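Local coordinates for ABC transporter periplasmic peptide-binding protein (Pseudoalteromonas, PDB 4QFL) that binds dipeptides such as Ala-Phe and probably hands them over in the periplasm to an ABC transporter for uptake, at residues Gly250-Arg253 / Ile254-Leu258; Phe304-Leu307 / Lys308-Gln311; Glu320-Gln324 / Ala325-Gly329; Gln510-Ser513 / Ala514-Gly518. One frame throughout, in Å; residues are numbered along the deposited sequence.

Interaction 1 (Gly250-Arg253 / Ile254-Leu258); sequences GTTR and IAKIL
The guanidinium of Arg-253, the residue whose carbonyl receives Ile-257 N, has Gly-250 CA against one face, 3.3 Å above the plane and displaced toward the rim. Its N-H groups reach backbone oxygens of the surrounding chain: NH1 that of Thr-247, NE that of Ala-266 and NH2 that of His-267. A bend in the middle of the arginine chain (chi3 -61°) folds the flat end back over the start of the helix. Behind it runs the regular i to i+4 bonding of an alpha helix, 250-258. Four such bonds follow one another, from Ile-254 N on Gly-250 O to Ile-257 N on Arg-253 O, and among them Lys-256 N donates to Thr-252 O at 2.8 Å. On another flank Thr-252 and Lys-256 run alongside each other, with methyl CG2 of Thr-252 4.1 Å from CE of Lys-256. This methyl lies anti to the threonine's backbone N (chi1 -57° for OG1), while OG1 bonds to Asn-249. The extended lysine goes on to a salt bridge with Asp-245. Arg-253 and Lys-256 both touch Cys-34, which is disulfide-bonded to Cys-262, and Lys-256 and Cys-262 also share a backbone hydrogen bond.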
loop_
_atom_site.group_PDB
_atom_site.type_symbol
_atom_site.label_atom_id
_atom_site.label_comp_id
_atom_site.label_asym_id
_atom_site.label_seq_id
_atom_site.Cartn_x
_atom_site.Cartn_y
_atom_site.Cartn_z
ATOM N N GLY A 250 1.582 -8.070 -17.887
ATOM C CA GLY A 250 1.255 -9.266 -17.125
ATOM C C GLY A 250 1.544 -10.588 -17.822
ATOM O O GLY A 250 2.130 -11.496 -17.245
ATOM N N THR A 251 1.134 -10.710 -19.069
ATOM C CA THR A 251 1.339 -11.961 -19.778
ATOM C C THR A 251 2.818 -12.220 -20.064
ATOM O O THR A 251 3.251 -13.371 -20.134
ATOM C CB THR A 251 0.485 -12.020 -21.063
ATOM O OG1 THR A 251 0.842 -10.941 -21.937
ATOM C CG2 THR A 251 -0.990 -11.886 -20.696
ATOM N N THR A 252 3.596 -11.156 -20.214
ATOM C CA THR A 252 5.033 -11.299 -20.402
ATOM C C THR A 252 5.708 -11.853 -19.142
ATOM O O THR A 252 6.679 -12.605 -19.228
ATOM C CB THR A 252 5.684 -9.956 -20.795
ATOM O OG1 THR A 252 5.053 -9.459 -21.975
ATOM C CG2 THR A 252 7.173 -10.119 -21.067
ATOM N N ARG A 253 5.204 -11.474 -17.971
ATOM C CA ARG A 253 5.741 -12.016 -16.724
ATOM C C ARG A 253 5.431 -13.496 -16.657
ATOM O O ARG A 253 6.252 -14.287 -16.221
ATOM C CB ARG A 253 5.188 -11.276 -15.509
ATOM C CG ARG A 253 5.574 -9.784 -15.477
ATOM C CD ARG A 253 5.450 -9.190 -14.072
ATOM N NE ARG A 253 4.084 -9.256 -13.564
ATOM C CZ ARG A 253 3.107 -8.436 -13.943
ATOM N NH1 ARG A 253 3.343 -7.483 -14.830
ATOM N NH2 ARG A 253 1.896 -8.572 -13.428
ATOM N N ILE A 254 4.254 -13.877 -17.140
ATOM C CA ILE A 254 3.905 -15.285 -17.253
ATOM C C ILE A 254 4.868 -15.979 -18.214
ATOM O O ILE A 254 5.432 -17.022 -17.895
ATOM C CB ILE A 254 2.464 -15.485 -17.774
ATOM C CG1 ILE A 254 1.459 -14.841 -16.830
ATOM C CG2 ILE A 254 2.142 -16.984 -17.933
ATOM C CD1 ILE A 254 1.337 -15.541 -15.532
ATOM N N ALA A 255 5.047 -15.390 -19.391
ATOM C CA ALA A 255 5.946 -15.943 -20.387
ATOM C C ALA A 255 7.345 -16.157 -19.805
ATOM O O ALA A 255 7.983 -17.183 -20.056
ATOM C CB ALA A 255 6.003 -15.035 -21.602
ATOM N N LYS A 256 7.817 -15.194 -19.018
ATOM C CA LYS A 256 9.157 -15.274 -18.437
ATOM C C LYS A 256 9.314 -16.300 -17.332
ATOM O O LYS A 256 10.401 -16.813 -17.125
ATOM C CB LYS A 256 9.624 -13.916 -17.945
ATOM C CG LYS A 256 9.944 -12.971 -19.075
ATOM C CD LYS A 256 10.355 -11.609 -18.558
ATOM C CE LYS A 256 10.942 -10.774 -19.676
ATOM N NZ LYS A 256 11.413 -9.467 -19.176
ATOM N N ILE A 257 8.254 -16.618 -16.609
ATOM C CA ILE A 257 8.405 -17.702 -15.652
ATOM C C ILE A 257 8.411 -19.034 -16.399
ATOM O O ILE A 257 9.132 -19.960 -16.039
ATOM C CB ILE A 257 7.353 -17.673 -14.520
ATOM C CG1 ILE A 257 7.797 -18.581 -13.369
ATOM C CG2 ILE A 257 5.979 -18.074 -15.028
ATOM C CD1 ILE A 257 6.868 -18.541 -12.204
ATOM N N LEU A 258 7.642 -19.113 -17.475
ATOM C CA LEU A 258 7.596 -20.332 -18.282
ATOM C C LEU A 258 8.957 -20.673 -18.913
ATOM O O LEU A 258 9.356 -21.834 -18.946
ATOM C CB LEU A 258 6.496 -20.230 -19.349
ATOM C CG LEU A 258 5.080 -20.237 -18.773
ATOM C CD1 LEU A 258 4.021 -20.089 -19.848
ATOM C CD2 LEU A 258 4.851 -21.508 -17.972
#

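Interaction 2 (Phe304-Leu307 / Lys308-Gln311); sequences FDNL and KVRQ
Asn-306 is the N-cap of helix 307-314, and its side chain accepts a weak capping bond from Lys-308 N, with OD1 3.0 Å away. The amide reaches that N-H because its CG stands anti to the backbone N (chi1 -175°). Its CB also meets CG2 of Val-309 at 3.8 Å, the two side chains crossing at about a right angle. The carbonyl of Asn-306 takes the amide of Arg-310 at 3.0 Å from N to O and, weakly, that of Val-309.

Arg-310 turns back past the start of the helix. A bend at chi3 (-57°) brings NH1 to Phe-304 O at 2.7 Å, with the oxygen almost exactly in the guanidinium plane. Leu-307 CA lies over one face, 3.6 Å above the plane and toward its rim, while NH2 bonds to Gln-497 O. Without the guanidinium, as with an alanine here, the carbonyls of Phe-304 and Gln-497 would probably lose these donors, and the turn into the helix would be freer to move. At the next residue, Gln-311 N gives a nearly straight bond to Leu-307 O, and the extended glutamine side chain slants across the leucine, setting OE1 of Gln-311 against CG of Leu-307 at 3.1 Å.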
loop_
_atom_site.group_PDB
_atom_site.type_symbol
_atom_site.label_atom_id
_atom_site.label_comp_id
_atom_site.label_asym_id
_atom_site.label_seq_id
_atom_site.Cartn_x
_atom_site.Cartn_y
_atom_site.Cartn_z
ATOM N N PHE A 304 -20.782 14.098 -10.490
ATOM C CA PHE A 304 -20.397 13.065 -9.540
ATOM C C PHE A 304 -20.409 13.602 -8.113
ATOM O O PHE A 304 -20.332 12.833 -7.159
ATOM C CB PHE A 304 -19.049 12.439 -9.957
ATOM C CG PHE A 304 -18.987 12.109 -11.425
ATOM C CD1 PHE A 304 -19.752 11.079 -11.946
ATOM C CD2 PHE A 304 -18.232 12.876 -12.294
ATOM C CE1 PHE A 304 -19.733 10.796 -13.303
ATOM C CE2 PHE A 304 -18.209 12.600 -13.652
ATOM C CZ PHE A 304 -18.960 11.557 -14.159
ATOM N N ASP A 305 -20.539 14.919 -7.977
ATOM C CA ASP A 305 -20.731 15.537 -6.668
ATOM C C ASP A 305 -22.174 15.356 -6.193
ATOM O O ASP A 305 -22.527 15.729 -5.076
ATOM C CB ASP A 305 -20.348 17.016 -6.707
ATOM C CG ASP A 305 -21.263 17.836 -7.587
ATOM O OD1 ASP A 305 -21.834 17.274 -8.543
ATOM O OD2 ASP A 305 -21.412 19.054 -7.329
ATOM N N ASN A 306 -23.001 14.769 -7.050
ATOM C CA ASN A 306 -24.403 14.573 -6.741
ATOM C C ASN A 306 -24.664 13.157 -6.275
ATOM O O ASN A 306 -24.523 12.205 -7.039
ATOM C CB ASN A 306 -25.237 14.855 -7.979
ATOM C CG ASN A 306 -26.699 14.802 -7.706
ATOM O OD1 ASN A 306 -27.134 14.204 -6.730
ATOM N ND2 ASN A 306 -27.481 15.428 -8.567
ATOM N N LEU A 307 -25.050 13.014 -5.017
ATOM C CA LEU A 307 -25.200 11.686 -4.448
ATOM C C LEU A 307 -26.158 10.848 -5.279
ATOM O O LEU A 307 -25.858 9.696 -5.586
ATOM C CB LEU A 307 -25.659 11.760 -2.992
ATOM C CG LEU A 307 -25.861 10.432 -2.250
ATOM C CD1 LEU A 307 -24.673 9.481 -2.404
ATOM C CD2 LEU A 307 -26.150 10.698 -0.781
ATOM N N LYS A 308 -27.296 11.427 -5.664
ATOM C CA LYS A 308 -28.282 10.705 -6.468
ATOM C C LYS A 308 -27.673 10.144 -7.737
ATOM O O LYS A 308 -28.093 9.100 -8.234
ATOM C CB LYS A 308 -29.470 11.597 -6.824
ATOM C CG LYS A 308 -30.619 11.538 -5.828
ATOM C CD LYS A 308 -31.951 11.337 -6.549
ATOM C CE LYS A 308 -33.129 11.353 -5.575
ATOM N NZ LYS A 308 -33.269 10.100 -4.763
ATOM N N VAL A 309 -26.690 10.848 -8.276
ATOM C CA VAL A 309 -26.023 10.391 -9.477
ATOM C C VAL A 309 -25.135 9.215 -9.119
ATOM O O VAL A 309 -25.133 8.195 -9.809
ATOM C CB VAL A 309 -25.177 11.501 -10.093
ATOM C CG1 VAL A 309 -24.092 10.918 -10.985
ATOM C CG2 VAL A 309 -26.054 12.455 -10.866
ATOM N N ARG A 310 -24.383 9.357 -8.033
ATOM C CA ARG A 310 -23.486 8.293 -7.612
ATOM C C ARG A 310 -24.285 7.027 -7.362
ATOM O O ARG A 310 -23.885 5.939 -7.781
ATOM C CB ARG A 310 -22.663 8.705 -6.384
ATOM C CG ARG A 310 -21.635 9.783 -6.707
ATOM C CD ARG A 310 -20.585 9.967 -5.618
ATOM N NE ARG A 310 -21.163 10.282 -4.314
ATOM C CZ ARG A 310 -21.515 11.500 -3.904
ATOM N NH1 ARG A 310 -21.383 12.548 -4.696
ATOM N NH2 ARG A 310 -22.016 11.665 -2.689
ATOM N N GLN A 311 -25.429 7.181 -6.705
ATOM C CA GLN A 311 -26.337 6.066 -6.459
ATOM C C GLN A 311 -26.858 5.470 -7.771
ATOM O O GLN A 311 -26.871 4.253 -7.952
ATOM C CB GLN A 311 -27.498 6.522 -5.580
ATOM C CG GLN A 311 -27.045 7.104 -4.260
ATOM C CD GLN A 311 -28.157 7.806 -3.504
ATOM O OE1 GLN A 311 -27.969 8.223 -2.363
ATOM N NE2 GLN A 311 -29.319 7.942 -4.136
#

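Interaction 3 (Glu320-Gln324 / Ala325-Gly329); sequences EKIMQ and AVYYG
Methyl CG2 of Ile-322 touches two apolar neighbours, 3.7 Å from CE1 of the Tyr-327 ring and 3.9 Å from CG2 of Val-326. The isoleucine and tyrosine side chains lie alongside each other, pointing the same way. Met-323 approaches the same ring obliquely, its SD 4.8 Å from the ring centroid of Tyr-327 and 36° off the normal, a Met-aromatic contact. A bend at chi2 (-44°) brings the sulfur round to the ring.

Outside this cluster the backbone winds out of helix 319-325. Ile-322 O is gripped twice, by Val-326 N at 2.9 Å and by Tyr-327 N at 3.2 Å, and it also lies at the edge of the Tyr-327 ring, in its plane. Tyr-328, the first residue to leave helical geometry, takes a positive phi, as does Gly-329 after it. The turn is closed by Gly-329 N bonding to Met-323 O, 2.9 Å away and in the carbonyl plane. At the polar end, Tyr-327 OH bonds to the carbonyl of Tyr-385, a residue lining the phenylalanine pocket. Met-392 of helix 389-401 packs on Ile-322, Val-326 and Tyr-327, while Ala-504 of strand 500-513 touches Met-323 and Tyr-327.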
loop_
_atom_site.group_PDB
_atom_site.type_symbol
_atom_site.label_atom_id
_atom_site.label_comp_id
_atom_site.label_asym_id
_atom_site.label_seq_id
_atom_site.Cartn_x
_atom_site.Cartn_y
_atom_site.Cartn_z
ATOM N N GLU A 320 -22.010 -9.400 -10.231
ATOM C CA GLU A 320 -21.851 -10.846 -10.244
ATOM C C GLU A 320 -21.146 -11.332 -11.504
ATOM O O GLU A 320 -20.518 -12.390 -11.509
ATOM C CB GLU A 320 -23.197 -11.540 -10.026
ATOM C CG GLU A 320 -23.683 -11.472 -8.574
ATOM C CD GLU A 320 -22.774 -12.241 -7.613
ATOM O OE1 GLU A 320 -22.215 -13.283 -8.029
ATOM O OE2 GLU A 320 -22.614 -11.809 -6.445
ATOM N N LYS A 321 -21.230 -10.537 -12.562
ATOM C CA LYS A 321 -20.546 -10.839 -13.811
ATOM C C LYS A 321 -19.066 -10.493 -13.696
ATOM O O LYS A 321 -18.218 -11.124 -14.331
ATOM C CB LYS A 321 -21.177 -10.056 -14.961
ATOM C CG LYS A 321 -20.396 -10.106 -16.269
ATOM C CD LYS A 321 -20.343 -11.510 -16.821
ATOM C CE LYS A 321 -19.758 -11.523 -18.211
ATOM N NZ LYS A 321 -19.772 -12.896 -18.783
ATOM N N ILE A 322 -18.769 -9.475 -12.891
ATOM C CA ILE A 322 -17.389 -9.103 -12.599
ATOM C C ILE A 322 -16.718 -10.151 -11.720
ATOM O O ILE A 322 -15.559 -10.508 -11.945
ATOM C CB ILE A 322 -17.302 -7.714 -11.941
ATOM C CG1 ILE A 322 -17.542 -6.625 -12.995
ATOM C CG2 ILE A 322 -15.938 -7.517 -11.284
ATOM C CD1 ILE A 322 -17.648 -5.239 -12.428
ATOM N N MET A 323 -17.453 -10.662 -10.738
ATOM C CA MET A 323 -16.925 -11.708 -9.853
ATOM C C MET A 323 -16.435 -12.928 -10.621
ATOM O O MET A 323 -15.567 -13.663 -10.157
ATOM C CB MET A 323 -17.960 -12.116 -8.806
ATOM C CG MET A 323 -18.335 -10.986 -7.843
ATOM S SD MET A 323 -16.919 -10.026 -7.228
ATOM C CE MET A 323 -16.109 -11.180 -6.136
ATOM N N GLN A 324 -16.993 -13.138 -11.805
ATOM C CA GLN A 324 -16.584 -14.260 -12.631
ATOM C C GLN A 324 -15.630 -13.840 -13.731
ATOM O O GLN A 324 -14.555 -14.402 -13.860
ATOM C CB GLN A 324 -17.799 -14.995 -13.213
ATOM C CG GLN A 324 -18.398 -16.040 -12.265
ATOM C CD GLN A 324 -18.665 -15.480 -10.867
ATOM O OE1 GLN A 324 -17.919 -15.759 -9.923
ATOM N NE2 GLN A 324 -19.735 -14.685 -10.731
ATOM N N ALA A 325 -16.021 -12.856 -14.528
ATOM C CA ALA A 325 -15.197 -12.445 -15.653
ATOM C C ALA A 325 -13.850 -11.891 -15.223
ATOM O O ALA A 325 -12.853 -12.135 -15.877
ATOM C CB ALA A 325 -15.935 -11.429 -16.513
ATOM N N VAL A 326 -13.832 -11.128 -14.130
ATOM C CA VAL A 326 -12.605 -10.494 -13.656
ATOM C C VAL A 326 -11.919 -11.320 -12.587
ATOM O O VAL A 326 -10.753 -11.656 -12.726
ATOM C CB VAL A 326 -12.844 -9.068 -13.103
ATOM C CG1 VAL A 326 -11.540 -8.463 -12.598
ATOM C CG2 VAL A 326 -13.441 -8.178 -14.181
ATOM N N TYR A 327 -12.643 -11.641 -11.519
ATOM C CA TYR A 327 -12.027 -12.296 -10.368
ATOM C C TYR A 327 -11.959 -13.797 -10.511
ATOM O O TYR A 327 -11.420 -14.481 -9.636
ATOM C CB TYR A 327 -12.726 -11.909 -9.069
ATOM C CG TYR A 327 -12.513 -10.459 -8.714
ATOM C CD1 TYR A 327 -13.306 -9.470 -9.269
ATOM C CD2 TYR A 327 -11.503 -10.078 -7.842
ATOM C CE1 TYR A 327 -13.109 -8.132 -8.955
ATOM C CE2 TYR A 327 -11.302 -8.751 -7.519
ATOM C CZ TYR A 327 -12.108 -7.784 -8.085
ATOM O OH TYR A 327 -11.910 -6.465 -7.782
ATOM N N TYR A 328 -12.501 -14.308 -11.614
ATOM C CA TYR A 328 -12.428 -15.734 -11.914
ATOM C C TYR A 328 -12.970 -16.594 -10.776
ATOM O O TYR A 328 -12.527 -17.723 -10.581
ATOM C CB TYR A 328 -10.984 -16.136 -12.243
ATOM C CG TYR A 328 -10.596 -15.896 -13.679
ATOM C CD1 TYR A 328 -10.582 -14.615 -14.221
ATOM C CD2 TYR A 328 -10.243 -16.948 -14.500
ATOM C CE1 TYR A 328 -10.233 -14.402 -15.540
ATOM C CE2 TYR A 328 -9.891 -16.741 -15.823
ATOM C CZ TYR A 328 -9.888 -15.469 -16.338
ATOM O OH TYR A 328 -9.534 -15.284 -17.656
ATOM N N GLY A 329 -13.929 -16.056 -10.029
ATOM C CA GLY A 329 -14.513 -16.760 -8.902
ATOM C C GLY A 329 -13.637 -16.840 -7.666
ATOM O O GLY A 329 -14.041 -17.398 -6.658
#

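Interaction 4 (Gln510-Ser513 / Ala514-Gly518); sequences QASS and ADVEG
A type I beta turn from Ser-513 to Val-516 ends strand 500-513 and leads the chain into a short, weakly bonded strand at about 516-517, which pairs with 533-534. The turn is closed by Val-516 N donating to Ser-513 O at 2.9 Å. The N-H is well aimed (165°), but it arrives from above the carbonyl plane, tilted 49° out of it. The side chain of Ser-513 adds a second link, with OG 2.8 Å from Asp-515 N in the manner of an ST turn. The hydroxyl can face that amide because it stands anti to its own backbone N (chi1 153°), although the modelled place of Asp-515 N is somewhat uncertain.

Inside the bend both Ser-512 and Val-516 turn their CB atoms inward. The valine's CG2, in the crowded position between backbone N and carbonyl carbon, is pressed to 3.2 Å from CB of Ser-512, and OG of Ser-512 is also close by. These are tight contacts, leaving little slack where the chain reverses. On the strand side, backbone bonds from Ser-512 to Asn-283 and from Ser-513 to Asp-263 tie this end of the strand to strand 282-287 and to the residue just before strand 264-266. One water joins both arms of the bend. It accepts from Ser-512 OG at 2.9 Å, donates to Ser-513 O at 3.3 Å, and gives its other hydrogen to Val-516 O at 2.7 Å.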
loop_
_atom_site.group_PDB
_atom_site.type_symbol
_atom_site.label_atom_id
_atom_site.label_comp_id
_atom_site.label_asym_id
_atom_site.label_seq_id
_atom_site.Cartn_x
_atom_site.Cartn_y
_atom_site.Cartn_z
ATOM N N GLN A 510 0.970 -15.597 -6.007
ATOM C CA GLN A 510 2.317 -15.446 -6.534
ATOM C C GLN A 510 2.822 -16.733 -7.166
ATOM O O GLN A 510 2.671 -17.814 -6.598
ATOM C CB GLN A 510 3.294 -15.013 -5.455
ATOM C CG GLN A 510 4.713 -14.863 -5.971
ATOM C CD GLN A 510 5.623 -14.308 -4.916
ATOM O OE1 GLN A 510 6.148 -15.047 -4.089
ATOM N NE2 GLN A 510 5.796 -12.991 -4.916
ATOM N N ALA A 511 3.424 -16.614 -8.345
ATOM C CA ALA A 511 3.984 -17.780 -9.006
ATOM C C ALA A 511 5.490 -17.817 -8.839
ATOM O O ALA A 511 6.149 -16.787 -8.829
ATOM C CB ALA A 511 3.615 -17.797 -10.478
ATOM N N SER A 512 6.039 -19.016 -8.704
ATOM C CA SER A 512 7.479 -19.151 -8.630
ATOM C C SER A 512 7.952 -20.527 -9.085
ATOM O O SER A 512 7.196 -21.499 -9.073
ATOM C CB SER A 512 7.975 -18.834 -7.210
ATOM O OG SER A 512 7.429 -19.712 -6.239
ATOM N N SER A 513 9.210 -20.590 -9.501
ATOM C CA SER A 513 9.859 -21.867 -9.731
ATOM C C SER A 513 9.818 -22.747 -8.480
ATOM O O SER A 513 9.974 -22.276 -7.347
ATOM C CB SER A 513 11.301 -21.665 -10.160
ATOM O OG SER A 513 12.048 -22.800 -9.770
ATOM N N ALA A 514 9.603 -24.037 -8.691
ATOM C CA ALA A 514 9.571 -24.974 -7.587
ATOM C C ALA A 514 10.918 -24.988 -6.887
ATOM O O ALA A 514 11.047 -25.542 -5.804
ATOM C CB ALA A 514 9.215 -26.357 -8.074
ATOM N N ASP A 515 11.918 -24.375 -7.504
ATOM C CA ASP A 515 13.238 -24.308 -6.893
ATOM C C ASP A 515 13.286 -23.326 -5.733
ATOM O O ASP A 515 14.249 -23.315 -4.970
ATOM C CB ASP A 515 14.289 -23.900 -7.926
ATOM C CG ASP A 515 14.873 -25.085 -8.663
ATOM O OD1 ASP A 515 14.866 -26.199 -8.092
ATOM O OD2 ASP A 515 15.351 -24.895 -9.806
ATOM N N VAL A 516 12.263 -22.487 -5.611
ATOM C CA VAL A 516 12.298 -21.424 -4.620
ATOM C C VAL A 516 11.486 -21.777 -3.396
ATOM O O VAL A 516 10.485 -22.483 -3.472
ATOM C CB VAL A 516 11.793 -20.058 -5.177
ATOM C CG1 VAL A 516 12.480 -19.715 -6.496
ATOM C CG2 VAL A 516 10.299 -20.072 -5.323
ATOM N N GLU A 517 11.945 -21.265 -2.261
ATOM C CA GLU A 517 11.242 -21.405 -0.999
ATOM C C GLU A 517 11.612 -20.245 -0.085
ATOM O O GLU A 517 12.519 -19.477 -0.384
ATOM C CB GLU A 517 11.592 -22.734 -0.332
ATOM C CG GLU A 517 13.062 -23.100 -0.417
ATOM C CD GLU A 517 13.405 -24.335 0.392
ATOM O OE1 GLU A 517 13.897 -24.181 1.522
ATOM O OE2 GLU A 517 13.182 -25.454 -0.105
ATOM N N GLY A 518 10.887 -20.125 1.023
ATOM C CA GLY A 518 11.147 -19.108 2.021
ATOM C C GLY A 518 10.537 -17.757 1.719
ATOM O O GLY A 518 10.832 -16.779 2.393
HETATM O O HOH W 1 8.099 -22.051 -4.683
#

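In the fold
All four are local contacts, each partly buried and well away from the centre of the chain. Interactions 1 and 4 are neighbours: CD1 of Ile-257 packs on the strand backbone, 3.6 Å from Ser-512 N. Interaction 3 leans on that same long strand, 500-513, near its other end, and is the one tied to a pocket residue. Interaction 2 lies farthest off, its centre about 46 Å from that of interaction 4. The chemistry follows the place: regular i to i+4 bonding along a whole short helix in interaction 1, polar capping at a helix start in interaction 2, aromatic and aliphatic packing at a helix end in interaction 3, and a water-bridged turn in interaction 4.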